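Local coordinates for thiol transferase (Phanerochaete chrysosporium, PDB 4F0B), which binds oxidized glutathione disulfide and, as a glutathione transferase of the Ure2p type, probably catalyses glutathione-dependent thiol transfer, at residues 10-15 against 59-64; 26-31 against 174-179; 82-87 against 180-185; 209-212 against 216-219. One frame throughout, in Å; residues are numbered along the deposited sequence.

In the fold
From the N terminus, strand 9-13 opens contact 1, which closes when the short helix 60-63 packs against it, within the thioredoxin-like N-terminal domain. Before that loop is closed, helix 20-33 opens contact 2, so the two cross; contact 2 is completed only by 174-179, at the start of helix 178-187. Contact 3 follows contact 1 in series but crosses contact 2, since 82-87 meets 180-185 just beyond 174-179. Contacts 2 and 3 thus bind the N-terminal domain to the same helix of the all-helical C-terminal domain. Contact 4 comes last, a short-range closure between helices 201-211 and 214-222, and touches contacts 2 and 3.

Contact 1 of 4, residues 10-15 against 59-64; sequences VHYTAP and SDWFLK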
loop_
_atom_site.group_PDB
_atom_site.type_symbol
_atom_site.label_atom_id
_atom_site.label_comp_id
_atom_site.label_asym_id
_atom_site.label_seq_id
_atom_site.Cartn_x
_atom_site.Cartn_y
_atom_site.Cartn_z
ATOM N N VAL A 10 16.388 14.036 6.613
ATOM C CA VAL A 10 16.492 14.596 5.258
ATOM C C VAL A 10 15.327 14.041 4.440
ATOM O O VAL A 10 15.089 12.833 4.438
ATOM C CB VAL A 10 17.812 14.201 4.582
ATOM C CG1 VAL A 10 17.927 14.850 3.200
ATOM C CG2 VAL A 10 19.028 14.585 5.465
ATOM N N HIS A 11 14.557 14.926 3.800
ATOM C CA HIS A 11 13.393 14.535 3.010
ATOM C C HIS A 11 13.681 14.739 1.538
ATOM O O HIS A 11 13.856 15.895 1.114
ATOM C CB HIS A 11 12.204 15.419 3.406
ATOM C CG HIS A 11 10.906 15.014 2.755
ATOM N ND1 HIS A 11 9.929 15.937 2.463
ATOM C CD2 HIS A 11 10.424 13.812 2.334
ATOM C CE1 HIS A 11 8.883 15.323 1.924
ATOM N NE2 HIS A 11 9.163 14.034 1.818
ATOM N N TYR A 12 13.728 13.637 0.778
ATOM C CA TYR A 12 13.944 13.676 -0.659
ATOM C C TYR A 12 12.573 13.667 -1.310
ATOM O O TYR A 12 11.813 12.687 -1.152
ATOM C CB TYR A 12 14.746 12.440 -1.093
ATOM C CG TYR A 12 16.131 12.400 -0.494
ATOM C CD1 TYR A 12 17.217 12.998 -1.147
ATOM C CD2 TYR A 12 16.366 11.783 0.746
ATOM C CE1 TYR A 12 18.498 12.983 -0.600
ATOM C CE2 TYR A 12 17.653 11.779 1.313
ATOM C CZ TYR A 12 18.705 12.373 0.619
ATOM O OH TYR A 12 19.970 12.395 1.121
ATOM N N THR A 13 12.236 14.756 -2.003
ATOM C CA THR A 13 10.849 14.921 -2.400
ATOM C C THR A 13 10.684 15.746 -3.669
ATOM O O THR A 13 11.661 16.189 -4.283
ATOM C CB THR A 13 10.068 15.523 -1.219
ATOM O OG1 THR A 13 8.678 15.293 -1.450
ATOM C CG2 THR A 13 10.346 17.010 -1.046
ATOM N N ALA A 14 9.412 15.943 -4.047
ATOM C CA ALA A 14 9.017 16.795 -5.171
ATOM C C ALA A 14 7.589 17.219 -4.889
ATOM O O ALA A 14 6.897 16.566 -4.098
ATOM C CB ALA A 14 9.121 16.030 -6.511
ATOM N N PRO A 15 7.139 18.301 -5.504
ATOM C CA PRO A 15 5.796 18.826 -5.188
ATOM C C PRO A 15 4.713 18.046 -5.905
ATOM O O PRO A 15 4.303 18.424 -7.003
ATOM C CB PRO A 15 5.849 20.283 -5.666
ATOM C CG PRO A 15 6.900 20.252 -6.797
ATOM C CD PRO A 15 7.940 19.232 -6.325
ATOM N N SER A 59 19.117 8.181 -10.188
ATOM C CA SER A 59 20.558 8.271 -9.945
ATOM C C SER A 59 20.973 7.138 -9.015
ATOM O O SER A 59 20.273 6.817 -8.054
ATOM C CB SER A 59 20.895 9.618 -9.325
ATOM O OG SER A 59 20.683 10.656 -10.258
ATOM N N ASP A 60 22.103 6.516 -9.314
ATOM C CA ASP A 60 22.563 5.414 -8.487
ATOM C C ASP A 60 22.671 5.748 -6.989
ATOM O O ASP A 60 22.299 4.941 -6.139
ATOM C CB ASP A 60 23.898 4.901 -9.031
ATOM C CG ASP A 60 24.305 3.613 -8.400
ATOM O OD1 ASP A 60 23.658 2.600 -8.718
ATOM O OD2 ASP A 60 25.248 3.610 -7.575
ATOM N N TRP A 61 23.202 6.929 -6.659
ATOM C CA TRP A 61 23.336 7.280 -5.245
ATOM C C TRP A 61 21.982 7.255 -4.541
ATOM O O TRP A 61 21.887 6.854 -3.375
ATOM C CB TRP A 61 24.013 8.651 -5.033
ATOM C CG TRP A 61 23.181 9.819 -5.472
ATOM C CD1 TRP A 61 23.192 10.439 -6.703
ATOM C CD2 TRP A 61 22.168 10.487 -4.695
ATOM N NE1 TRP A 61 22.253 11.449 -6.727
ATOM C CE2 TRP A 61 21.622 11.506 -5.503
ATOM C CE3 TRP A 61 21.696 10.332 -3.387
ATOM C CZ2 TRP A 61 20.604 12.366 -5.047
ATOM C CZ3 TRP A 61 20.668 11.192 -2.936
ATOM C CH2 TRP A 61 20.148 12.191 -3.765
ATOM N N PHE A 62 20.919 7.634 -5.250
ATOM C CA PHE A 62 19.618 7.690 -4.608
ATOM C C PHE A 62 19.013 6.312 -4.468
ATOM O O PHE A 62 18.221 6.071 -3.551
ATOM C CB PHE A 62 18.692 8.641 -5.362
ATOM C CG PHE A 62 17.336 8.810 -4.703
ATOM C CD1 PHE A 62 17.227 9.432 -3.475
ATOM C CD2 PHE A 62 16.178 8.364 -5.351
ATOM C CE1 PHE A 62 15.970 9.603 -2.880
ATOM C CE2 PHE A 62 14.920 8.524 -4.785
ATOM C CZ PHE A 62 14.820 9.147 -3.535
ATOM N N LEU A 63 19.378 5.386 -5.355
ATOM C CA LEU A 63 18.855 4.030 -5.289
ATOM C C LEU A 63 19.291 3.347 -3.978
ATOM O O LEU A 63 18.618 2.427 -3.513
ATOM C CB LEU A 63 19.250 3.244 -6.565
ATOM C CG LEU A 63 18.645 3.784 -7.878
ATOM C CD1 LEU A 63 19.091 2.964 -9.094
ATOM C CD2 LEU A 63 17.118 3.784 -7.787
ATOM N N LYS A 64 20.376 3.839 -3.354
ATOM C CA LYS A 64 20.792 3.350 -2.031
ATOM C C LYS A 64 19.846 3.743 -0.906
ATOM O O LYS A 64 19.838 3.124 0.174
ATOM C CB LYS A 64 22.202 3.848 -1.665
ATOM C CG LYS A 64 23.321 3.268 -2.527
ATOM C CD LYS A 64 24.689 3.767 -2.068
ATOM C CE LYS A 64 25.799 3.226 -2.969
ATOM N NZ LYS A 64 27.167 3.625 -2.500
#
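Tyr12, on strand 9-13, reaches across to Trp61 and Phe62 of the short helix 60-63, and the three rings form an aromatic cluster between backbones that stay well apart, 9.1 Å between Tyr12 CA and Phe62 CA. The denser part lies toward Phe62. Its CE1 rests 3.6 Å from Tyr12 CB and also approaches Tyr12 CG, so the CE1 corner of the phenyl ring packs beside the root of the tyrosine and not its hydroxyl end. The two side chains run antiparallel alongside one another, with ring planes 55° apart. Phe62 gets there because its CG lies anti to the backbone N (chi1 -177°), which swings the ring off the helix toward the sheet; it is buried, and Ala73 and Met43 also touch it. The Trp61 side is looser and partly open to solvent. Here a single tyrosine corner does most of the touching: Tyr12 CE1 comes in at the edge of the indole, near its plane, 3.7 Å from both Trp61 CH2 and Trp61 CZ3. The indole is steadied from elsewhere, since it stacks on His54 and its NE1 donates a hydrogen bond to His54 O. Tyr12 itself is partly exposed, whereas its strand neighbour His11 points to the opposite face of the sheet and packs on Pro22 and Ala23 of helix 20-33. A central strand covered on one face by helix 20-33 and on the other by the segment linking strands 38-42 and 73-76 is characteristic of the thioredoxin-like N-terminal domain of glutathione transferases.

Contact 2 of 4, residues 26-31 against 174-179; sequences LEELKA and GTYGIA
The interface between the two domains of the glutathione transferase fold is bridged here by Glu28, on helix 20-33, and Tyr176, just ahead of helix 178-187. Tyr176 OH donates a hydrogen bond to Glu28 OE2 at 2.8 Å. The hydroxyl arrives from above the carboxylate plane, 42° out of it, and the carboxylate and ring planes are 61° apart. Beside this bond, Tyr176 CE2 lies 3.3 Å from Glu28 OE2, so the CE2 side of the ring also lies against the acid. The side chains reach for each other from the two domains: the tyrosine extends with CG anti to its own N (chi1 171°), while the glutamate chain bends at CB-CG to bring its carboxylate round. Both residues are buried, and Arg213 serves both, its NE in a salt bridge with Glu28 OE2 and its guanidinium in a cation-pi contact with the Tyr176 ring. Replacing Glu28 with alanine would probably leave the Tyr176 hydroxyl without its acceptor and the Arg213 charge without its mate in a buried setting. The backbone then turns into helix 178-187 with Gly177 as N-cap, whose N is bound by Asp180 OD2. That aspartate-to-N-cap bond is one half of a capping box, a feature well known at the start of this helix in the C-terminal domain of glutathione transferases.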
loop_
_atom_site.group_PDB
_atom_site.type_symbol
_atom_site.label_atom_id
_atom_site.label_comp_id
_atom_site.label_asym_id
_atom_site.label_seq_id
_atom_site.Cartn_x
_atom_site.Cartn_y
_atom_site.Cartn_z
ATOM N N LEU A 26 5.925 16.207 9.055
ATOM C CA LEU A 26 7.052 16.861 9.733
ATOM C C LEU A 26 6.635 18.215 10.293
ATOM O O LEU A 26 6.985 18.560 11.421
ATOM C CB LEU A 26 8.233 17.008 8.771
ATOM C CG LEU A 26 8.943 15.673 8.491
ATOM C CD1 LEU A 26 9.768 15.754 7.219
ATOM C CD2 LEU A 26 9.830 15.309 9.682
ATOM N N GLU A 27 5.875 18.999 9.533
ATOM C CA GLU A 27 5.439 20.296 10.048
ATOM C C GLU A 27 4.389 20.164 11.161
ATOM O O GLU A 27 4.399 20.961 12.102
ATOM C CB GLU A 27 4.916 21.183 8.907
ATOM C CG GLU A 27 5.995 21.670 7.930
ATOM C CD GLU A 27 7.028 22.567 8.603
ATOM O OE1 GLU A 27 6.701 23.331 9.554
ATOM O OE2 GLU A 27 8.207 22.555 8.179
ATOM N N GLU A 28 3.515 19.168 11.085
ATOM C CA GLU A 28 2.571 18.936 12.187
ATOM C C GLU A 28 3.318 18.571 13.464
ATOM O O GLU A 28 3.002 19.072 14.553
ATOM C CB GLU A 28 1.562 17.838 11.845
ATOM C CG GLU A 28 0.636 18.124 10.641
ATOM C CD GLU A 28 -0.525 19.067 10.956
ATOM O OE1 GLU A 28 -0.614 19.592 12.084
ATOM O OE2 GLU A 28 -1.330 19.277 10.037
ATOM N N LEU A 29 4.356 17.735 13.317
ATOM C CA LEU A 29 5.171 17.352 14.472
ATOM C C LEU A 29 5.919 18.554 15.025
ATOM O O LEU A 29 5.958 18.768 16.242
ATOM C CB LEU A 29 6.157 16.253 14.068
ATOM C CG LEU A 29 5.524 14.913 13.698
ATOM C CD1 LEU A 29 6.581 14.001 13.063
ATOM C CD2 LEU A 29 4.912 14.238 14.934
ATOM N N LYS A 30 6.517 19.357 14.150
ATOM C CA LYS A 30 7.236 20.553 14.605
ATOM C C LYS A 30 6.307 21.491 15.408
ATOM O O LYS A 30 6.738 22.066 16.421
ATOM C CB LYS A 30 7.865 21.303 13.422
ATOM C CG LYS A 30 9.116 20.628 12.808
ATOM C CD LYS A 30 9.449 21.190 11.432
ATOM C CE LYS A 30 9.701 22.700 11.456
ATOM N NZ LYS A 30 10.187 23.190 10.111
ATOM N N ALA A 31 5.051 21.632 14.982
ATOM C CA ALA A 31 4.136 22.537 15.676
ATOM C C ALA A 31 3.742 22.037 17.062
ATOM O O ALA A 31 3.466 22.845 17.961
ATOM C CB ALA A 31 2.896 22.791 14.840
ATOM N N GLY A 174 -11.522 9.487 13.358
ATOM C CA GLY A 174 -11.974 10.299 14.497
ATOM C C GLY A 174 -11.167 11.570 14.620
ATOM O O GLY A 174 -11.629 12.675 14.310
ATOM N N THR A 175 -9.937 11.420 15.121
ATOM C CA THR A 175 -8.993 12.534 15.187
ATOM C C THR A 175 -8.088 12.539 13.971
ATOM O O THR A 175 -7.734 11.484 13.405
ATOM C CB THR A 175 -8.123 12.437 16.459
ATOM O OG1 THR A 175 -7.521 11.135 16.512
ATOM C CG2 THR A 175 -8.989 12.626 17.707
ATOM N N TYR A 176 -7.697 13.740 13.562
ATOM C CA TYR A 176 -6.782 13.941 12.428
ATOM C C TYR A 176 -5.456 13.246 12.647
ATOM O O TYR A 176 -4.844 13.358 13.706
ATOM C CB TYR A 176 -6.553 15.435 12.274
ATOM C CG TYR A 176 -5.474 15.862 11.308
ATOM C CD1 TYR A 176 -5.692 15.833 9.925
ATOM C CD2 TYR A 176 -4.258 16.341 11.773
ATOM C CE1 TYR A 176 -4.713 16.266 9.037
ATOM C CE2 TYR A 176 -3.279 16.784 10.880
ATOM C CZ TYR A 176 -3.524 16.758 9.539
ATOM O OH TYR A 176 -2.566 17.211 8.678
ATOM N N GLY A 177 -5.018 12.517 11.632
ATOM C CA GLY A 177 -3.737 11.839 11.769
ATOM C C GLY A 177 -3.215 11.350 10.443
ATOM O O GLY A 177 -3.634 11.798 9.366
ATOM N N ILE A 178 -2.241 10.445 10.541
ATOM C CA ILE A 178 -1.491 10.038 9.352
ATOM C C ILE A 178 -2.334 9.385 8.261
ATOM O O ILE A 178 -1.974 9.510 7.083
ATOM C CB ILE A 178 -0.260 9.180 9.675
ATOM C CG1 ILE A 178 -0.633 7.907 10.450
ATOM C CG2 ILE A 178 0.769 10.032 10.454
ATOM C CD1 ILE A 178 0.578 6.953 10.659
ATOM N N ALA A 179 -3.458 8.736 8.596
ATOM C CA ALA A 179 -4.322 8.243 7.535
ATOM C C ALA A 179 -4.948 9.366 6.721
ATOM O O ALA A 179 -5.042 9.257 5.485
ATOM C CB ALA A 179 -5.400 7.345 8.076
#

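Contact 3 of 4, residues 82-87 against 180-185; sequences FETSAI and DIKIFG. With GDS (oxidized glutathione disulfide), chain C.
The pocket for the gamma-glutamyl end of glutathione takes shape where Thr84 of helix 84-95 meets Lys182 of helix 178-187, a crossing from the N-terminal to the C-terminal domain. Lys182 NZ donates a hydrogen bond to Thr84 OG1 at 2.8 Å, the two side chains lying nearly perpendicular. The lysine leaves its helix with CG anti to the backbone N (chi1 169°) and turns once at chi2; its aliphatic length then runs past Ser85, with Lys182 CD 3.5 Å from Ser85 OG, a hydroxyl whose own hydrogen-bond partner is His123. On the ligand side, Thr84 holds the carboxylate at both oxygens: its OG1 donates to GDS OE1 at 2.6 Å, and its backbone N to GDS OE2 at 2.8 Å in a nearly straight bond (169°). Glu83 grips the other charged group of the same end, its OE1 accepting from GDS N1 at 2.7 Å, and its positive phi (79°) lies in the turn that presents both residues. Arg150 of the second subunit is also hydrogen-bonded to the bound ligand, so the site draws on both chains. Thr84 OG1 donates to the carboxylate and at the same time accepts from Lys182 NZ. Lys182 belongs to the pocket but reaches the carboxylate through Thr84, its NZ 3.9 Å from GDS OE1; its positive charge would probably polarise the threonine hydroxyl, strengthen that hydroxyl as a donor and help offset the negative charge of the bound carboxylate.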
loop_
_atom_site.group_PDB
_atom_site.type_symbol
_atom_site.label_atom_id
_atom_site.label_comp_id
_atom_site.label_asym_id
_atom_site.label_seq_id
_atom_site.Cartn_x
_atom_site.Cartn_y
_atom_site.Cartn_z
ATOM N N PHE A 82 11.657 4.446 2.564
ATOM C CA PHE A 82 10.933 4.802 1.336
ATOM C C PHE A 82 9.491 4.302 1.447
ATOM O O PHE A 82 9.162 3.535 2.387
ATOM C CB PHE A 82 11.666 4.321 0.039
ATOM C CG PHE A 82 11.641 2.821 -0.182
ATOM C CD1 PHE A 82 12.459 1.977 0.547
ATOM C CD2 PHE A 82 10.833 2.270 -1.171
ATOM C CE1 PHE A 82 12.431 0.586 0.339
ATOM C CE2 PHE A 82 10.810 0.877 -1.386
ATOM C CZ PHE A 82 11.608 0.052 -0.637
ATOM N N GLU A 83 8.654 4.781 0.517
ATOM C CA GLU A 83 7.181 4.594 0.443
ATOM C C GLU A 83 6.463 5.540 1.404
ATOM O O GLU A 83 6.613 5.435 2.634
ATOM C CB GLU A 83 6.747 3.140 0.719
ATOM C CG GLU A 83 7.276 2.143 -0.308
ATOM C CD GLU A 83 6.609 2.271 -1.673
ATOM O OE1 GLU A 83 5.393 2.600 -1.720
ATOM O OE2 GLU A 83 7.286 2.072 -2.699
ATOM N N THR A 84 5.700 6.474 0.825
ATOM C CA THR A 84 4.944 7.476 1.605
ATOM C C THR A 84 4.425 6.943 2.945
ATOM O O THR A 84 4.778 7.489 4.001
ATOM C CB THR A 84 3.701 8.000 0.820
ATOM O OG1 THR A 84 2.958 6.881 0.317
ATOM C CG2 THR A 84 4.133 8.920 -0.308
ATOM N N SER A 85 3.568 5.922 2.908
ATOM C CA SER A 85 2.876 5.468 4.114
ATOM C C SER A 85 3.827 4.917 5.143
ATOM O O SER A 85 3.645 5.144 6.369
ATOM C CB SER A 85 1.838 4.424 3.740
ATOM O OG SER A 85 0.929 5.015 2.808
ATOM N N ALA A 86 4.906 4.246 4.684
ATOM C CA ALA A 86 5.915 3.698 5.603
ATOM C C ALA A 86 6.691 4.845 6.271
ATOM O O ALA A 86 7.076 4.762 7.458
ATOM C CB ALA A 86 6.888 2.749 4.857
ATOM N N ILE A 87 6.942 5.917 5.519
ATOM C CA ILE A 87 7.609 7.114 6.061
ATOM C C ILE A 87 6.736 7.761 7.155
ATOM O O ILE A 87 7.238 8.103 8.240
ATOM C CB ILE A 87 7.885 8.122 4.956
ATOM C CG1 ILE A 87 8.902 7.535 3.950
ATOM C CG2 ILE A 87 8.417 9.436 5.562
ATOM C CD1 ILE A 87 8.968 8.284 2.617
ATOM N N ASP A 180 -5.368 10.441 7.381
ATOM C CA ASP A 180 -5.859 11.603 6.656
ATOM C C ASP A 180 -4.774 12.237 5.814
ATOM O O ASP A 180 -5.023 12.582 4.673
ATOM C CB ASP A 180 -6.388 12.651 7.630
ATOM C CG ASP A 180 -7.439 12.088 8.557
ATOM O OD1 ASP A 180 -8.618 11.933 8.148
ATOM O OD2 ASP A 180 -7.046 11.771 9.704
ATOM N N ILE A 181 -3.592 12.399 6.401
ATOM C CA ILE A 181 -2.491 13.051 5.706
ATOM C C ILE A 181 -2.145 12.323 4.404
ATOM O O ILE A 181 -1.988 12.953 3.351
ATOM C CB ILE A 181 -1.272 13.231 6.646
ATOM C CG1 ILE A 181 -1.599 14.238 7.766
ATOM C CG2 ILE A 181 -0.024 13.682 5.859
ATOM C CD1 ILE A 181 -0.596 14.202 8.940
ATOM N N LYS A 182 -2.050 11.000 4.466
ATOM C CA LYS A 182 -1.731 10.214 3.280
ATOM C C LYS A 182 -2.712 10.441 2.146
ATOM O O LYS A 182 -2.314 10.701 0.985
ATOM C CB LYS A 182 -1.682 8.726 3.625
ATOM C CG LYS A 182 -1.623 7.812 2.379
ATOM C CD LYS A 182 -0.354 7.982 1.552
ATOM C CE LYS A 182 -0.533 7.287 0.176
ATOM N NZ LYS A 182 0.539 7.694 -0.782
ATOM N N ILE A 183 -4.005 10.372 2.459
ATOM C CA ILE A 183 -4.993 10.509 1.404
ATOM C C ILE A 183 -5.147 11.952 0.936
ATOM O O ILE A 183 -5.386 12.187 -0.260
ATOM C CB ILE A 183 -6.349 9.940 1.841
ATOM C CG1 ILE A 183 -6.165 8.447 2.144
ATOM C CG2 ILE A 183 -7.394 10.147 0.724
ATOM C CD1 ILE A 183 -7.412 7.704 2.671
ATOM N N PHE A 184 -4.989 12.897 1.871
ATOM C CA PHE A 184 -5.140 14.308 1.562
ATOM C C PHE A 184 -4.247 14.770 0.405
ATOM O O PHE A 184 -4.657 15.580 -0.421
ATOM C CB PHE A 184 -4.899 15.156 2.819
ATOM C CG PHE A 184 -4.806 16.623 2.534
ATOM C CD1 PHE A 184 -5.966 17.368 2.353
ATOM C CD2 PHE A 184 -3.564 17.264 2.459
ATOM C CE1 PHE A 184 -5.891 18.735 2.070
ATOM C CE2 PHE A 184 -3.487 18.611 2.178
ATOM C CZ PHE A 184 -4.626 19.346 1.991
ATOM N N GLY A 185 -3.026 14.253 0.323
ATOM C CA GLY A 185 -2.153 14.672 -0.768
ATOM C C GLY A 185 -2.752 14.415 -2.151
ATOM O O GLY A 185 -2.537 15.231 -3.078
HETATM N N1 GDS C . 4.153 3.948 -3.726
HETATM C CA1 GDS C . 5.106 5.102 -3.745
HETATM C C1 GDS C . 4.885 5.922 -2.446
HETATM O OE1 GDS C . 3.756 5.894 -1.908
HETATM O OE2 GDS C . 5.860 6.554 -1.997
HETATM C CB1 GDS C . 4.795 6.000 -4.953
HETATM C CG1 GDS C . 5.812 7.147 -5.099
HETATM C CD1 GDS C . 5.649 7.795 -6.467
HETATM O O1 GDS C . 4.810 7.481 -7.302
HETATM N N2 GDS C . 6.589 8.757 -6.755
HETATM C CA2 GDS C . 6.595 9.509 -8.016
HETATM C C2 GDS C . 7.976 9.444 -8.628
HETATM O O2 GDS C . 9.014 9.564 -7.927
HETATM C CB2 GDS C . 6.252 10.985 -7.831
HETATM S SG2 GDS C . 4.691 11.300 -7.004
HETATM N N3 GDS C . 7.986 9.273 -9.964
HETATM C CA3 GDS C . 9.268 9.234 -10.673
HETATM C C3 GDS C . 9.389 8.066 -11.581
HETATM O OE3 GDS C . 10.476 7.954 -12.183
HETATM O OE4 GDS C . 8.426 7.257 -11.678
HETATM N N4 GDS C . 2.081 7.298 -8.220
HETATM C CA4 GDS C . 1.216 6.158 -7.969
HETATM C C4 GDS C . 1.044 5.810 -6.454
HETATM O OE5 GDS C . 1.233 6.689 -5.588
HETATM O OE6 GDS C . 0.715 4.635 -6.214
HETATM C C5 GDS C . 1.840 8.094 -9.266
HETATM O O5 GDS C . 0.883 7.896 -10.051
HETATM C CA5 GDS C . 2.797 9.253 -9.483
HETATM N N5 GDS C . 3.038 9.436 -10.934
HETATM C CB5 GDS C . 2.137 10.485 -8.825
HETATM S SG5 GDS C . 3.268 11.870 -8.779
HETATM C CA6 GDS C . 5.558 7.247 -13.514
HETATM C C6 GDS C . 4.415 6.616 -14.335
HETATM O OE7 GDS C . 3.391 6.232 -13.727
HETATM O OE8 GDS C . 4.615 6.476 -15.568
HETATM N N6 GDS C . 6.821 6.736 -14.042
HETATM C CB6 GDS C . 5.520 8.804 -13.628
HETATM C CG6 GDS C . 4.304 9.526 -12.977
HETATM C CD6 GDS C . 4.288 9.323 -11.490
HETATM O O6 GDS C . 5.256 9.043 -10.800
#

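Contact 4 of 4, residues 209-212 against 216-219; sequences RIEK and VQAG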
loop_
_atom_site.group_PDB
_atom_site.type_symbol
_atom_site.label_atom_id
_atom_site.label_comp_id
_atom_site.label_asym_id
_atom_site.label_seq_id
_atom_site.Cartn_x
_atom_site.Cartn_y
_atom_site.Cartn_z
ATOM N N ARG A 209 -11.024 21.367 5.506
ATOM C CA ARG A 209 -10.576 21.590 6.885
ATOM C C ARG A 209 -9.101 21.264 7.075
ATOM O O ARG A 209 -8.446 21.830 7.973
ATOM C CB ARG A 209 -11.473 20.902 7.933
ATOM C CG ARG A 209 -11.383 19.386 8.016
ATOM C CD ARG A 209 -12.281 18.799 9.160
ATOM N NE ARG A 209 -13.690 19.116 8.907
ATOM C CZ ARG A 209 -14.533 18.335 8.227
ATOM N NH1 ARG A 209 -15.778 18.760 8.003
ATOM N NH2 ARG A 209 -14.188 17.123 7.797
ATOM N N ILE A 210 -8.556 20.364 6.262
ATOM C CA ILE A 210 -7.144 20.022 6.339
ATOM C C ILE A 210 -6.313 21.091 5.624
ATOM O O ILE A 210 -5.261 21.522 6.124
ATOM C CB ILE A 210 -6.879 18.622 5.775
ATOM C CG1 ILE A 210 -7.545 17.563 6.689
ATOM C CG2 ILE A 210 -5.363 18.338 5.699
ATOM C CD1 ILE A 210 -7.635 16.181 6.109
ATOM N N GLU A 211 -6.793 21.539 4.463
ATOM C CA GLU A 211 -6.054 22.551 3.691
ATOM C C GLU A 211 -5.791 23.820 4.514
ATOM O O GLU A 211 -4.747 24.459 4.346
ATOM C CB GLU A 211 -6.810 22.866 2.364
ATOM C CG GLU A 211 -6.096 23.796 1.377
ATOM C CD GLU A 211 -5.066 23.117 0.470
ATOM O OE1 GLU A 211 -5.209 21.926 0.128
ATOM O OE2 GLU A 211 -4.132 23.827 0.032
ATOM N N LYS A 212 -6.735 24.184 5.399
ATOM C CA LYS A 212 -6.636 25.407 6.196
ATOM C C LYS A 212 -5.551 25.331 7.281
ATOM O O LYS A 212 -5.207 26.354 7.855
ATOM C CB LYS A 212 -8.002 25.728 6.838
ATOM C CG LYS A 212 -9.053 26.229 5.882
ATOM C CD LYS A 212 -10.346 26.432 6.646
ATOM C CE LYS A 212 -11.522 26.709 5.716
ATOM N NZ LYS A 212 -12.775 26.829 6.511
ATOM N N VAL A 216 -0.054 22.172 7.322
ATOM C CA VAL A 216 -0.266 21.616 6.003
ATOM C C VAL A 216 0.308 22.549 4.934
ATOM O O VAL A 216 1.066 22.103 4.046
ATOM C CB VAL A 216 -1.758 21.341 5.794
ATOM C CG1 VAL A 216 -2.048 21.010 4.334
ATOM C CG2 VAL A 216 -2.190 20.152 6.647
ATOM N N GLN A 217 -0.004 23.852 5.028
ATOM C CA GLN A 217 0.533 24.801 4.054
ATOM C C GLN A 217 2.071 24.824 4.130
ATOM O O GLN A 217 2.733 24.837 3.082
ATOM C CB GLN A 217 -0.059 26.209 4.286
ATOM C CG GLN A 217 -1.576 26.193 3.989
ATOM C CD GLN A 217 -1.840 25.770 2.542
ATOM O OE1 GLN A 217 -1.190 26.276 1.610
ATOM N NE2 GLN A 217 -2.768 24.831 2.345
ATOM N N ALA A 218 2.636 24.812 5.347
ATOM C CA ALA A 218 4.098 24.817 5.476
ATOM C C ALA A 218 4.710 23.564 4.848
ATOM O O ALA A 218 5.734 23.653 4.165
ATOM C CB ALA A 218 4.513 24.943 6.932
ATOM N N GLY A 219 4.094 22.402 5.062
ATOM C CA GLY A 219 4.632 21.195 4.462
ATOM C C GLY A 219 4.583 21.202 2.948
ATOM O O GLY A 219 5.565 20.866 2.265
#
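Between 209-212 and 216-219 the nearest CA atoms are those of Glu211 and Val216, 6.3 Å apart across a short connection. On the inner side Val216 fits against the last turn of the first helix. Its CG2 sits 3.4 Å from Ile210 O and 3.8 Å from Ile210 CG2, the two branched side chains meeting obliquely. Both are buried, and Phe184 and Tyr176 pack on the same pair. Toward the surface the contact turns polar. Gln217 NE2 donates hydrogen bonds to Glu211 O (2.8 Å) and Glu211 OE2 (2.9 Å). The carbonyl is met in its plane, on a lone pair, whereas OE2 is approached from above the carboxylate, 52° out of that plane. Glu211 can offer its carbonyl O and OE2 together because its chain is bent at chi2 (83°), which folds the carboxylate back toward its own carbonyl; Gln217 is bent likewise, and these two bonds keep its flat amide from turning. The carboxylate has a stronger partner in Arg188, whose NH2 forms a salt bridge with Glu211 OE2. With a leucine in place of Gln217, Glu211 O would probably be left without this donor, and the carboxylate would have one fewer bond fixing its rotation. A tight turn carries helix 201-211 into helix 214-222, which runs on without folding back, and the glutamine bonded to a carbonyl near the end of the first helix joins the two within the all-helical C-terminal domain of the glutathione transferase fold.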